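PDB 4V2X: endo-beta-1,4-glucanase (cellulase B) from Bacillus halodurans, which hydrolyses beta-glucans such as xyloglucan and mixed-linkage beta-1,3-1,4-glucans, with a family 46 carbohydrate-binding module contributing to the reaction. Local coordinates for residues Glu197-Ile207 against Val239-Thr247; Phe495-Leu506 against Phe534-Leu545. One frame throughout, in Å; residues are numbered along the deposited sequence. Where two conformers were deposited one is given.

Interaction 1: residues Glu197-Ile207 against Val239-Thr247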
loop_
_atom_site.group_PDB
_atom_site.type_symbol
_atom_site.label_atom_id
_atom_site.label_comp_id
_atom_site.label_asym_id
_atom_site.label_seq_id
_atom_site.Cartn_x
_atom_site.Cartn_y
_atom_site.Cartn_z
ATOM N N GLU A 197 -16.218 6.663 8.404
ATOM C CA GLU A 197 -16.367 5.205 8.259
ATOM C C GLU A 197 -16.225 4.722 6.805
ATOM O O GLU A 197 -17.124 4.075 6.256
ATOM C CB GLU A 197 -17.717 4.767 8.853
ATOM C CG GLU A 197 -17.818 5.090 10.339
ATOM C CD GLU A 197 -19.081 4.608 11.035
ATOM O OE1 GLU A 197 -20.074 4.250 10.373
ATOM O OE2 GLU A 197 -19.069 4.599 12.289
ATOM N N PRO A 198 -15.086 5.036 6.166
ATOM C CA PRO A 198 -14.929 4.698 4.754
ATOM C C PRO A 198 -14.938 3.201 4.473
ATOM O O PRO A 198 -14.391 2.419 5.242
ATOM C CB PRO A 198 -13.566 5.301 4.396
ATOM C CG PRO A 198 -12.854 5.430 5.694
ATOM C CD PRO A 198 -13.922 5.769 6.685
ATOM N N LYS A 199 -15.588 2.818 3.382
ATOM C CA LYS A 199 -15.522 1.449 2.881
ATOM C C LYS A 199 -15.906 1.468 1.408
ATOM O O LYS A 199 -16.384 2.490 0.909
ATOM C CB LYS A 199 -16.425 0.516 3.685
ATOM C CG LYS A 199 -17.906 0.838 3.640
ATOM C CD LYS A 199 -18.681 -0.065 4.584
ATOM C CE LYS A 199 -20.175 -0.023 4.310
ATOM N NZ LYS A 199 -20.740 1.351 4.274
ATOM N N PHE A 200 -15.670 0.359 0.712
ATOM C CA PHE A 200 -15.836 0.333 -0.744
ATOM C C PHE A 200 -16.643 -0.858 -1.213
ATOM O O PHE A 200 -16.490 -1.343 -2.332
ATOM C CB PHE A 200 -14.467 0.434 -1.416
ATOM C CG PHE A 200 -13.765 1.691 -1.065
ATOM C CD1 PHE A 200 -14.038 2.865 -1.756
ATOM C CD2 PHE A 200 -12.913 1.740 0.030
ATOM C CE1 PHE A 200 -13.441 4.055 -1.393
ATOM C CE2 PHE A 200 -12.317 2.929 0.403
ATOM C CZ PHE A 200 -12.573 4.086 -0.314
ATOM N N SER A 201 -17.524 -1.298 -0.327
ATOM C CA SER A 201 -18.587 -2.211 -0.658
ATOM C C SER A 201 -19.836 -1.594 -0.066
ATOM O O SER A 201 -19.751 -0.782 0.863
ATOM C CB SER A 201 -18.326 -3.575 -0.031
ATOM O OG SER A 201 -19.499 -4.364 -0.065
ATOM N N GLN A 202 -21.002 -1.975 -0.581
ATOM C CA GLN A 202 -22.251 -1.554 0.044
ATOM C C GLN A 202 -22.406 -2.212 1.423
ATOM O O GLN A 202 -23.171 -1.731 2.252
ATOM C CB GLN A 202 -23.465 -1.859 -0.850
ATOM C CG GLN A 202 -23.933 -3.309 -0.829
ATOM C CD GLN A 202 -25.375 -3.476 -1.293
ATOM O OE1 GLN A 202 -25.875 -2.694 -2.103
ATOM N NE2 GLN A 202 -26.045 -4.507 -0.787
ATOM N N ASN A 203 -21.677 -3.304 1.656
ATOM C CA ASN A 203 -21.742 -4.046 2.917
ATOM C C ASN A 203 -20.537 -3.820 3.823
ATOM O O ASN A 203 -19.440 -3.534 3.348
ATOM C CB ASN A 203 -21.850 -5.539 2.620
ATOM C CG ASN A 203 -23.106 -5.885 1.845
ATOM O OD1 ASN A 203 -24.163 -5.294 2.061
ATOM N ND2 ASN A 203 -22.994 -6.837 0.932
ATOM N N TRP A 204 -20.758 -3.968 5.131
ATOM C CA TRP A 204 -19.678 -3.994 6.123
ATOM C C TRP A 204 -18.957 -5.339 6.103
ATOM O O TRP A 204 -19.550 -6.362 5.765
ATOM C CB TRP A 204 -20.231 -3.752 7.534
ATOM C CG TRP A 204 -20.867 -2.418 7.693
ATOM C CD1 TRP A 204 -22.169 -2.092 7.439
ATOM C CD2 TRP A 204 -20.227 -1.216 8.122
ATOM N NE1 TRP A 204 -22.380 -0.758 7.691
ATOM C CE2 TRP A 204 -21.204 -0.196 8.110
ATOM C CE3 TRP A 204 -18.922 -0.901 8.511
ATOM C CZ2 TRP A 204 -20.916 1.115 8.475
ATOM C CZ3 TRP A 204 -18.637 0.400 8.875
ATOM C CH2 TRP A 204 -19.631 1.393 8.856
ATOM N N GLY A 205 -17.683 -5.332 6.479
ATOM C CA GLY A 205 -16.907 -6.564 6.595
ATOM C C GLY A 205 -16.549 -7.208 5.268
ATOM O O GLY A 205 -16.354 -8.421 5.201
ATOM N N GLU A 206 -16.458 -6.396 4.215
ATOM C CA GLU A 206 -16.065 -6.870 2.892
ATOM C C GLU A 206 -14.906 -6.023 2.377
ATOM O O GLU A 206 -14.933 -5.533 1.245
ATOM C CB GLU A 206 -17.249 -6.813 1.920
ATOM C CG GLU A 206 -18.405 -7.727 2.308
ATOM C CD GLU A 206 -19.468 -7.837 1.226
ATOM O OE1 GLU A 206 -19.530 -6.958 0.336
ATOM O OE2 GLU A 206 -20.254 -8.806 1.268
ATOM N N ILE A 207 -13.889 -5.861 3.221
ATOM C CA ILE A 207 -12.711 -5.070 2.876
ATOM C C ILE A 207 -11.743 -5.933 2.076
ATOM O O ILE A 207 -11.230 -6.927 2.579
ATOM C CB ILE A 207 -11.998 -4.516 4.126
ATOM C CG1 ILE A 207 -12.954 -3.643 4.947
ATOM C CG2 ILE A 207 -10.766 -3.711 3.722
ATOM C CD1 ILE A 207 -12.444 -3.306 6.333
ATOM N N VAL A 239 -8.036 15.079 10.473
ATOM C CA VAL A 239 -8.397 13.816 11.098
ATOM C C VAL A 239 -8.585 12.763 10.013
ATOM O O VAL A 239 -9.386 12.947 9.094
ATOM C CB VAL A 239 -9.689 13.961 11.939
ATOM C CG1 VAL A 239 -10.012 12.655 12.660
ATOM C CG2 VAL A 239 -9.553 15.094 12.948
ATOM N N LEU A 240 -7.830 11.669 10.116
ATOM C CA LEU A 240 -7.838 10.620 9.096
ATOM C C LEU A 240 -8.256 9.281 9.704
ATOM O O LEU A 240 -7.704 8.858 10.715
ATOM C CB LEU A 240 -6.451 10.473 8.457
ATOM C CG LEU A 240 -5.849 11.716 7.793
ATOM C CD1 LEU A 240 -4.465 11.407 7.231
ATOM C CD2 LEU A 240 -6.760 12.263 6.702
ATOM N N PRO A 241 -9.227 8.605 9.075
ATOM C CA PRO A 241 -9.760 7.360 9.600
ATOM C C PRO A 241 -9.069 6.106 9.092
ATOM O O PRO A 241 -8.499 6.092 8.000
ATOM C CB PRO A 241 -11.186 7.368 9.063
ATOM C CG PRO A 241 -11.037 8.000 7.717
ATOM C CD PRO A 241 -10.012 9.080 7.917
ATOM N N THR A 242 -9.167 5.039 9.876
ATOM C CA THR A 242 -8.972 3.695 9.353
ATOM C C THR A 242 -10.190 3.277 8.525
ATOM O O THR A 242 -11.273 3.872 8.633
ATOM C CB THR A 242 -8.830 2.670 10.489
ATOM O OG1 THR A 242 -9.960 2.782 11.359
ATOM C CG2 THR A 242 -7.581 2.909 11.281
ATOM N N MET A 243 -10.021 2.233 7.720
ATOM C CA MET A 243 -11.148 1.629 6.992
ATOM C C MET A 243 -12.218 1.211 7.998
ATOM O O MET A 243 -11.904 0.592 9.028
ATOM C CB MET A 243 -10.697 0.402 6.185
ATOM C CG MET A 243 -11.677 -0.031 5.094
ATOM S SD MET A 243 -11.723 1.092 3.679
ATOM C CE MET A 243 -10.107 0.769 2.977
ATOM N N GLU A 244 -13.462 1.587 7.702
ATOM C CA GLU A 244 -14.628 1.322 8.565
ATOM C C GLU A 244 -14.492 1.916 9.969
ATOM O O GLU A 244 -15.273 1.583 10.864
ATOM C CB GLU A 244 -14.908 -0.187 8.652
ATOM C CG GLU A 244 -15.361 -0.808 7.344
ATOM C CD GLU A 244 -15.769 -2.266 7.472
ATOM O OE1 GLU A 244 -15.591 -2.871 8.552
ATOM O OE2 GLU A 244 -16.284 -2.809 6.481
ATOM N N THR A 245 -13.536 2.826 10.141
ATOM C CA THR A 245 -13.073 3.293 11.455
ATOM C C THR A 245 -12.862 2.135 12.438
ATOM O O THR A 245 -13.050 2.289 13.649
ATOM C CB THR A 245 -13.991 4.372 12.065
ATOM O OG1 THR A 245 -15.333 3.873 12.149
ATOM C CG2 THR A 245 -13.952 5.683 11.225
ATOM N N ALA A 246 -12.403 1.004 11.906
ATOM C CA ALA A 246 -12.181 -0.208 12.685
ATOM C C ALA A 246 -10.758 -0.237 13.256
ATOM O O ALA A 246 -9.926 0.594 12.909
ATOM C CB ALA A 246 -12.444 -1.425 11.818
ATOM N N THR A 247 -10.483 -1.194 14.134
ATOM C CA THR A 247 -9.239 -1.193 14.913
ATOM C C THR A 247 -8.344 -2.417 14.722
ATOM O O THR A 247 -7.378 -2.577 15.454
ATOM C CB THR A 247 -9.529 -1.086 16.426
ATOM O OG1 THR A 247 -10.218 -2.264 16.871
ATOM C CG2 THR A 247 -10.352 0.152 16.738
HETATM O O HOH W 1 -16.603 -3.400 3.773
#

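Interaction 2: residues Phe495-Leu506 against Phe534-Leu545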
loop_
_atom_site.group_PDB
_atom_site.type_symbol
_atom_site.label_atom_id
_atom_site.label_comp_id
_atom_site.label_asym_id
_atom_site.label_seq_id
_atom_site.Cartn_x
_atom_site.Cartn_y
_atom_site.Cartn_z
ATOM N N PHE A 495 -47.659 -10.852 16.519
ATOM C CA PHE A 495 -47.789 -11.917 17.504
ATOM C C PHE A 495 -47.340 -11.462 18.890
ATOM O O PHE A 495 -46.173 -11.123 19.087
ATOM C CB PHE A 495 -46.982 -13.145 17.095
ATOM C CG PHE A 495 -47.258 -14.345 17.950
ATOM C CD1 PHE A 495 -48.381 -15.120 17.730
ATOM C CD2 PHE A 495 -46.409 -14.686 18.995
ATOM C CE1 PHE A 495 -48.652 -16.218 18.526
ATOM C CE2 PHE A 495 -46.669 -15.792 19.792
ATOM C CZ PHE A 495 -47.795 -16.555 19.560
ATOM N N SER A 496 -48.273 -11.481 19.839
ATOM C CA SER A 496 -48.005 -11.110 21.229
ATOM C C SER A 496 -48.430 -12.235 22.159
ATOM O O SER A 496 -49.566 -12.712 22.080
ATOM C CB SER A 496 -48.777 -9.841 21.609
ATOM O OG SER A 496 -48.220 -8.700 20.981
ATOM N N ILE A 497 -47.527 -12.654 23.036
ATOM C CA ILE A 497 -47.857 -13.598 24.099
ATOM C C ILE A 497 -48.366 -12.804 25.307
ATOM O O ILE A 497 -47.661 -11.923 25.807
ATOM C CB ILE A 497 -46.631 -14.442 24.508
ATOM C CG1 ILE A 497 -46.091 -15.226 23.306
ATOM C CG2 ILE A 497 -46.997 -15.399 25.636
ATOM C CD1 ILE A 497 -44.713 -15.807 23.522
ATOM N N PRO A 498 -49.606 -13.073 25.768
ATOM C CA PRO A 498 -50.024 -12.405 27.000
ATOM C C PRO A 498 -49.085 -12.805 28.134
ATOM O O PRO A 498 -48.831 -13.998 28.336
ATOM C CB PRO A 498 -51.446 -12.931 27.236
ATOM C CG PRO A 498 -51.894 -13.456 25.912
ATOM C CD PRO A 498 -50.662 -13.936 25.215
ATOM N N ALA A 499 -48.569 -11.812 28.850
ATOM C CA ALA A 499 -47.499 -12.043 29.811
ATOM C C ALA A 499 -47.691 -11.249 31.091
ATOM O O ALA A 499 -47.849 -10.029 31.060
ATOM C CB ALA A 499 -46.161 -11.691 29.183
ATOM N N SER A 500 -47.673 -11.955 32.214
ATOM C CA SER A 500 -47.627 -11.328 33.521
ATOM C C SER A 500 -46.178 -11.306 33.962
ATOM O O SER A 500 -45.658 -12.316 34.435
ATOM C CB SER A 500 -48.455 -12.130 34.522
ATOM O OG SER A 500 -49.812 -12.203 34.112
ATOM N N PHE A 501 -45.524 -10.162 33.800
ATOM C CA PHE A 501 -44.108 -10.048 34.129
ATOM C C PHE A 501 -43.875 -10.166 35.632
ATOM O O PHE A 501 -42.810 -10.606 36.053
ATOM C CB PHE A 501 -43.506 -8.761 33.561
ATOM C CG PHE A 501 -43.333 -8.798 32.069
ATOM C CD1 PHE A 501 -42.249 -9.456 31.499
ATOM C CD2 PHE A 501 -44.258 -8.196 31.235
ATOM C CE1 PHE A 501 -42.088 -9.501 30.123
ATOM C CE2 PHE A 501 -44.105 -8.241 29.858
ATOM C CZ PHE A 501 -43.022 -8.893 29.301
ATOM N N ASN A 502 -44.885 -9.796 36.424
ATOM C CA ASN A 502 -44.880 -10.022 37.869
ATOM C C ASN A 502 -43.601 -9.515 38.552
ATOM O O ASN A 502 -42.984 -10.219 39.348
ATOM C CB ASN A 502 -45.127 -11.512 38.177
ATOM C CG ASN A 502 -46.578 -11.916 37.997
ATOM O OD1 ASN A 502 -47.482 -11.077 38.042
ATOM N ND2 ASN A 502 -46.815 -13.214 37.800
ATOM N N GLY A 503 -43.216 -8.281 38.228
ATOM C CA GLY A 503 -42.053 -7.640 38.835
ATOM C C GLY A 503 -40.710 -8.004 38.224
ATOM O O GLY A 503 -39.669 -7.542 38.702
ATOM N N ASN A 504 -40.723 -8.822 37.168
ATOM C CA ASN A 504 -39.492 -9.273 36.517
ATOM C C ASN A 504 -39.105 -8.429 35.317
ATOM O O ASN A 504 -39.955 -7.818 34.666
ATOM C CB ASN A 504 -39.624 -10.724 36.057
ATOM C CG ASN A 504 -39.741 -11.685 37.210
ATOM O OD1 ASN A 504 -38.733 -12.099 37.780
ATOM N ND2 ASN A 504 -40.974 -12.043 37.569
ATOM N N SER A 505 -37.802 -8.412 35.043
ATOM C CA SER A 505 -37.249 -7.787 33.852
ATOM C C SER A 505 -36.668 -8.883 32.962
ATOM O O SER A 505 -35.928 -9.743 33.442
ATOM C CB SER A 505 -36.154 -6.798 34.246
ATOM O OG SER A 505 -35.471 -6.297 33.113
ATOM N N LEU A 506 -37.011 -8.855 31.678
ATOM C CA LEU A 506 -36.537 -9.880 30.753
ATOM C C LEU A 506 -35.103 -9.595 30.341
ATOM O O LEU A 506 -34.785 -8.479 29.954
ATOM C CB LEU A 506 -37.431 -9.931 29.513
ATOM C CG LEU A 506 -37.061 -10.957 28.433
ATOM C CD1 LEU A 506 -37.272 -12.379 28.920
ATOM C CD2 LEU A 506 -37.871 -10.700 27.174
ATOM N N PHE A 534 -37.521 -10.113 19.435
ATOM C CA PHE A 534 -38.552 -10.147 20.456
ATOM C C PHE A 534 -38.437 -8.902 21.317
ATOM O O PHE A 534 -37.396 -8.246 21.326
ATOM C CB PHE A 534 -38.373 -11.379 21.343
ATOM C CG PHE A 534 -37.121 -11.331 22.169
ATOM C CD1 PHE A 534 -35.920 -11.785 21.647
ATOM C CD2 PHE A 534 -37.135 -10.784 23.448
ATOM C CE1 PHE A 534 -34.757 -11.732 22.393
ATOM C CE2 PHE A 534 -35.970 -10.717 24.192
ATOM C CZ PHE A 534 -34.788 -11.194 23.672
ATOM N N SER A 535 -39.491 -8.586 22.057
ATOM C CA SER A 535 -39.471 -7.436 22.958
ATOM C C SER A 535 -40.495 -7.596 24.080
ATOM O O SER A 535 -41.623 -7.994 23.826
ATOM C CB SER A 535 -39.764 -6.155 22.171
ATOM O OG SER A 535 -39.716 -5.005 23.008
ATOM N N PRO A 536 -40.109 -7.274 25.321
ATOM C CA PRO A 536 -41.109 -7.269 26.377
ATOM C C PRO A 536 -41.860 -5.946 26.352
ATOM O O PRO A 536 -41.230 -4.896 26.266
ATOM C CB PRO A 536 -40.272 -7.389 27.649
ATOM C CG PRO A 536 -38.973 -6.749 27.304
ATOM C CD PRO A 536 -38.761 -6.945 25.829
ATOM N N SER A 537 -43.188 -6.008 26.396
ATOM C CA SER A 537 -44.019 -4.822 26.529
ATOM C C SER A 537 -44.590 -4.815 27.938
ATOM O O SER A 537 -45.650 -5.391 28.199
ATOM C CB SER A 537 -45.146 -4.833 25.496
ATOM O OG SER A 537 -44.621 -4.673 24.191
ATOM N N TYR A 538 -43.870 -4.163 28.842
ATOM C CA TYR A 538 -44.186 -4.218 30.263
ATOM C C TYR A 538 -45.529 -3.572 30.584
ATOM O O TYR A 538 -46.318 -4.136 31.338
ATOM C CB TYR A 538 -43.069 -3.570 31.080
ATOM C CG TYR A 538 -41.771 -4.330 31.002
ATOM C CD1 TYR A 538 -41.646 -5.571 31.608
ATOM C CD2 TYR A 538 -40.677 -3.822 30.307
ATOM C CE1 TYR A 538 -40.469 -6.283 31.532
ATOM C CE2 TYR A 538 -39.492 -4.530 30.230
ATOM C CZ TYR A 538 -39.398 -5.760 30.846
ATOM O OH TYR A 538 -38.242 -6.480 30.790
ATOM N N ASP A 539 -45.790 -2.408 29.995
ATOM C CA ASP A 539 -47.045 -1.687 30.233
ATOM C C ASP A 539 -48.246 -2.411 29.621
ATOM O O ASP A 539 -49.329 -2.421 30.204
ATOM C CB ASP A 539 -46.957 -0.258 29.688
ATOM C CG ASP A 539 -45.909 0.582 30.409
ATOM O OD1 ASP A 539 -45.576 0.273 31.577
ATOM O OD2 ASP A 539 -45.414 1.556 29.804
ATOM N N ALA A 540 -48.045 -3.022 28.455
ATOM C CA ALA A 540 -49.093 -3.801 27.796
ATOM C C ALA A 540 -49.248 -5.210 28.380
ATOM O O ALA A 540 -50.238 -5.888 28.107
ATOM C CB ALA A 540 -48.818 -3.885 26.303
ATOM N N ASN A 541 -48.274 -5.657 29.170
ATOM C CA ASN A 541 -48.285 -7.015 29.716
ATOM C C ASN A 541 -48.271 -8.046 28.578
ATOM O O ASN A 541 -49.072 -8.982 28.540
ATOM C CB ASN A 541 -49.489 -7.197 30.648
ATOM C CG ASN A 541 -49.695 -5.999 31.561
ATOM O OD1 ASN A 541 -48.770 -5.567 32.250
ATOM N ND2 ASN A 541 -50.904 -5.439 31.552
ATOM N N GLU A 542 -47.354 -7.844 27.636
ATOM C CA GLU A 542 -47.247 -8.702 26.461
ATOM C C GLU A 542 -45.790 -8.985 26.150
ATOM O O GLU A 542 -44.925 -8.161 26.425
ATOM C CB GLU A 542 -47.891 -8.035 25.242
ATOM C CG GLU A 542 -49.386 -7.787 25.375
ATOM C CD GLU A 542 -49.992 -7.133 24.143
ATOM O OE1 GLU A 542 -49.228 -6.657 23.278
ATOM O OE2 GLU A 542 -51.239 -7.089 24.049
ATOM N N MET A 543 -45.536 -10.159 25.579
ATOM C CA MET A 543 -44.231 -10.504 25.035
ATOM C C MET A 543 -44.372 -10.570 23.521
ATOM O O MET A 543 -45.084 -11.433 23.000
ATOM C CB MET A 543 -43.780 -11.854 25.574
ATOM C CG MET A 543 -42.342 -12.189 25.264
ATOM S SD MET A 543 -41.244 -11.234 26.316
ATOM C CE MET A 543 -41.454 -12.072 27.882
ATOM N N LYS A 544 -43.691 -9.662 22.827
ATOM C CA LYS A 544 -43.782 -9.555 21.374
ATOM C C LYS A 544 -42.727 -10.430 20.710
ATOM O O LYS A 544 -41.564 -10.394 21.097
ATOM C CB LYS A 544 -43.579 -8.096 20.946
ATOM C CG LYS A 544 -43.805 -7.818 19.465
ATOM C CD LYS A 544 -45.043 -8.538 18.957
ATOM C CE LYS A 544 -45.872 -7.695 18.005
ATOM N NZ LYS A 544 -45.305 -7.646 16.634
ATOM N N LEU A 545 -43.144 -11.215 19.722
ATOM C CA LEU A 545 -42.216 -11.932 18.844
ATOM C C LEU A 545 -42.395 -11.263 17.500
ATOM O O LEU A 545 -43.513 -11.211 16.990
ATOM C CB LEU A 545 -42.547 -13.424 18.735
ATOM C CG LEU A 545 -42.567 -14.233 20.034
ATOM C CD1 LEU A 545 -42.784 -15.704 19.731
ATOM C CD2 LEU A 545 -41.288 -14.045 20.828
HETATM O O HOH W 2 -45.100 -10.179 15.139
HETATM O O HOH W 3 -36.154 -5.995 29.565
#

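Interaction 1: residues Glu197-Ile207 against Val239-Thr247
Glu-244 reaches from its turn into the loop 197-207 and is held at both ends. Its backbone N donates to Pro-198 O at 2.8 Å, in the carbonyl plane. The Glu-244 side chain then runs out extended from CG, antiparallel to the Trp-204 side chain, and brings CD to 3.6 Å from Trp-204 CE3, with ring and carboxylate planes 63° apart. At the tip, OE2 uses its syn lone pair to accept from Gly-205 N at 2.9 Å. A water that also joins Asn-203 O and Glu-206 N donates to the same OE2, so one carboxylate oxygen ties down a bend in which the positive phi of residue 205 suits a glycine. Lys-199 lays its CE over the centre of one face of the Trp-204 indole, 3.9 Å above the plane.

Met-243, one residue earlier, reaches toward Phe-200 instead. CG stands opposite the backbone N (chi1 -163°), and bends at chi2 and chi3 bring SD to the edge of the Phe-200 ring, 3.8 Å from CE2, a Met-aromatic contact. The unbranched, flexible thioether can bend in this way while Ile-207 CD1 packs on Met-243 CG at 3.6 Å. Nearer the barrel, the compact apolar rings of Pro-198 and Pro-241 meet through their CG atoms.

Glu-197, whose OE2 bonds to His-272 of strand 267-273, lies in the loop that follows strand 190-193 at the mouth of the family 5 barrel. Helix 209-227 packs on Pro-198, Phe-200 and Ile-207, and helix 249-262 on Met-243.

Interaction 2: residues Phe495-Leu506 against Phe534-Leu545
Tyr-538 OH is gripped by Leu-506 N, which donates to it at 2.8 Å, and by a water that also donates to Leu-506 O. The phenol belongs to the beta hairpin 534-545, whose second strand pairs antiparallel with strand 495-500 in the eight-stranded sheet of the CBM46 module. A G1 bulge, with Asn-541 and Glu-542 both facing Ser-537, shapes the hairpin's end. Ile-497 and Met-543 form a hydrogen-bonded pair, Ile-497 N to Met-543 O being 2.7 Å, and Ala-499 N extends the ladder to Asn-541 O.

Phe-501 opens a type I' turn and fills the space between strand and hairpin. Tyr-538 turns an edge to one face of its ring, centroids 4.6 Å apart and planes at 55°, while the small Ala-499 lets CB lie against the opposite face. Pro-536 CB touches Phe-501 CZ at 3.5 Å, and Glu-542 O sits at the ring's edge, in plane. Met-543, whose chi1 of -170° carries CG away from the backbone N, bends at chi2 and chi3 and sets CE 3.5 Å from Phe-501 CE1. An alanine in place of Phe-501 would probably open a gap between Ala-499 and Tyr-538 and leave the Met-543 methyl and the tyrosine ring free to shift.

Leu-506 continues this apolar layer: its CD2 branch meets both Met-543 SD and Phe-534 CE2. Strand 556-564 lies beyond, with Phe-562 against Met-543. On the sheet's other, mainly polar face, Ser-496 OG donates to Glu-542 OE1 at 3.2 Å, approaching from above the carboxylate plane, 64° out of it.

Overall arrangement
The two contacts lie in separate modules, their centres about 38 Å apart and their nearest atoms about 21 Å apart, and they share no strand or helix. Interaction 1 joins a loop to the end of a strand and the turn after it at the mouth of a parallel alpha/beta barrel, where a single backbone bond is supplemented by a buried methionine and a glutamate side chain. Interaction 2 belongs to an antiparallel sheet, where a ladder of backbone bonds does the joining and side chains sort into an apolar face and a mainly polar one (Ser-496, Glu-542, Lys-544). Both are partly buried, but interaction 2 hides more surface, 854 against 558 Å², and relies more on aromatic packing.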